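Local structure of lectin-related NK cell receptor LY49L1 (3G8K) at residues K17-V22 against L51-L56. The protein is a natural killer cell receptor of the Ly49 group, here its C-type lectin-like domain, and belongs to a receptor group that recognises MHC class I molecules. The protein carries 1 engineered substitution. Numbering follows the deposited sequence.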
# COMPACT_ATOMS: atom_id res chain seq x y z
N LYS A 17 -2.97 -11.47 4.12
CA LYS A 17 -1.83 -11.58 3.21
C LYS A 17 -1.10 -10.19 3.06
O LYS A 17 -1.75 -9.18 2.79
CB LYS A 17 -2.25 -12.10 1.79
CG LYS A 17 -1.03 -12.52 0.88
CD LYS A 17 -1.36 -13.29 -0.43
CE LYS A 17 -2.64 -14.12 -0.37
NZ LYS A 17 -2.96 -14.45 -1.76
N CYS A 18 0.22 -10.17 3.20
CA CYS A 18 1.02 -8.97 2.80
C CYS A 18 1.76 -9.15 1.46
O CYS A 18 1.80 -10.26 0.97
CB CYS A 18 1.94 -8.63 3.92
SG CYS A 18 0.95 -8.27 5.43
N TYR A 19 2.35 -8.07 0.90
CA TYR A 19 2.86 -7.97 -0.45
C TYR A 19 4.13 -7.17 -0.38
O TYR A 19 4.12 -6.04 0.11
CB TYR A 19 1.87 -7.21 -1.33
CG TYR A 19 0.48 -7.90 -1.34
CD1 TYR A 19 -0.56 -7.46 -0.47
CD2 TYR A 19 0.23 -8.97 -2.18
CE1 TYR A 19 -1.86 -8.13 -0.46
CE2 TYR A 19 -1.09 -9.63 -2.18
CZ TYR A 19 -2.05 -9.21 -1.27
OH TYR A 19 -3.33 -9.77 -1.32
N TYR A 20 5.19 -7.73 -0.90
CA TYR A 20 6.59 -7.14 -0.78
C TYR A 20 7.13 -7.05 -2.21
O TYR A 20 6.73 -7.82 -3.06
CB TYR A 20 7.46 -8.06 0.10
CG TYR A 20 6.81 -8.44 1.44
CD1 TYR A 20 6.04 -9.59 1.57
CD2 TYR A 20 6.96 -7.63 2.56
CE1 TYR A 20 5.43 -9.89 2.78
CE2 TYR A 20 6.39 -7.96 3.77
CZ TYR A 20 5.59 -9.06 3.85
OH TYR A 20 5.07 -9.36 5.07
N PHE A 21 8.06 -6.09 -2.46
CA PHE A 21 8.49 -5.69 -3.81
C PHE A 21 9.98 -5.76 -3.81
O PHE A 21 10.58 -5.17 -2.93
CB PHE A 21 7.99 -4.24 -4.22
CG PHE A 21 6.52 -4.10 -4.13
CD1 PHE A 21 5.93 -3.86 -2.88
CD2 PHE A 21 5.66 -4.33 -5.26
CE1 PHE A 21 4.52 -3.83 -2.73
CE2 PHE A 21 4.23 -4.25 -5.13
CZ PHE A 21 3.68 -4.01 -3.85
N VAL A 22 10.55 -6.55 -4.74
CA VAL A 22 12.03 -6.61 -5.02
C VAL A 22 12.47 -5.30 -5.77
O VAL A 22 11.66 -4.69 -6.51
CB VAL A 22 12.46 -7.93 -5.77
CG1 VAL A 22 13.97 -8.05 -5.91
CG2 VAL A 22 11.94 -9.19 -5.10
N LEU A 51 -7.47 -9.81 -6.46
CA LEU A 51 -7.19 -9.15 -7.71
C LEU A 51 -7.71 -7.71 -7.84
O LEU A 51 -6.95 -6.83 -8.29
CB LEU A 51 -7.68 -9.99 -8.90
CG LEU A 51 -7.18 -9.46 -10.26
CD1 LEU A 51 -5.64 -9.40 -10.49
CD2 LEU A 51 -7.90 -10.17 -11.32
N LYS A 52 -8.99 -7.46 -7.49
CA LYS A 52 -9.55 -6.08 -7.49
C LYS A 52 -8.74 -5.12 -6.66
O LYS A 52 -8.33 -4.04 -7.14
CB LYS A 52 -10.99 -6.09 -7.02
CG LYS A 52 -11.97 -6.49 -8.12
CD LYS A 52 -13.33 -6.94 -7.47
CE LYS A 52 -14.46 -7.00 -8.53
NZ LYS A 52 -14.07 -7.95 -9.63
N PHE A 53 -8.44 -5.52 -5.42
CA PHE A 53 -7.58 -4.75 -4.55
C PHE A 53 -6.15 -4.51 -5.10
O PHE A 53 -5.66 -3.37 -5.09
CB PHE A 53 -7.52 -5.37 -3.16
CG PHE A 53 -6.23 -5.02 -2.43
CD1 PHE A 53 -6.06 -3.72 -1.89
CD2 PHE A 53 -5.17 -5.95 -2.34
CE1 PHE A 53 -4.86 -3.35 -1.26
CE2 PHE A 53 -3.96 -5.59 -1.73
CZ PHE A 53 -3.81 -4.28 -1.16
N LEU A 54 -5.47 -5.55 -5.58
CA LEU A 54 -4.10 -5.29 -6.02
C LEU A 54 -4.06 -4.31 -7.17
O LEU A 54 -3.19 -3.48 -7.21
CB LEU A 54 -3.33 -6.57 -6.37
CG LEU A 54 -2.83 -7.37 -5.17
CD1 LEU A 54 -2.80 -8.87 -5.59
CD2 LEU A 54 -1.47 -6.83 -4.76
N LYS A 55 -4.99 -4.43 -8.12
CA LYS A 55 -5.03 -3.52 -9.28
C LYS A 55 -5.30 -2.07 -8.81
O LYS A 55 -4.78 -1.11 -9.39
CB LYS A 55 -6.16 -3.91 -10.21
CG LYS A 55 -5.95 -5.07 -11.15
CD LYS A 55 -7.37 -5.47 -11.53
CE LYS A 55 -7.52 -6.38 -12.76
NZ LYS A 55 -8.92 -7.01 -12.61
N LEU A 56 -6.11 -1.94 -7.78
CA LEU A 56 -6.34 -0.68 -7.04
C LEU A 56 -5.07 -0.10 -6.34
O LEU A 56 -4.64 1.05 -6.61
CB LEU A 56 -7.41 -1.01 -6.03
CG LEU A 56 -8.61 -0.16 -5.66
CD1 LEU A 56 -8.23 0.63 -4.39
CD2 LEU A 56 -9.18 0.70 -6.87
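Tyr19, its ring pressed against Leu54 and Phe53, hydrogen-bonds through OH to Glu50 OE1, the carboxylate oxygen that Lys17 NZ also holds in a salt bridge. A second salt bridge to Asp46 and a hydrogen bond to the carbonyl of Lys44 complete the partners of this buried ammonium. Across the two segments themselves the contacts are apolar. Leu54 sets its CD2 methyl over one face of the Tyr19 ring, 3.9 Å from the centroid and 18° off the ring normal, a CH-pi contact. Leu54 CD1 touches Tyr19 CE2 at 3.9 Å, so the leucine's branched end serves both face and rim. Phe53 comes in obliquely, the ring planes at 46°, and its CE2 lies 3.5 Å from Tyr19 CE1. A flat phenylalanine suits this place because its edge meets Tyr19 while its ring stacks on Tyr14 and packs on Tyr10 of the second subunit. Tyrosine suits its own because the ring fills a buried apolar site, beside Ile120 and Leu43, while the hydroxyl reaches the first turn of the helix. This packing of strand 17-21 against helix 48-57 builds part of the hydrophobic core of the C-type lectin-like fold.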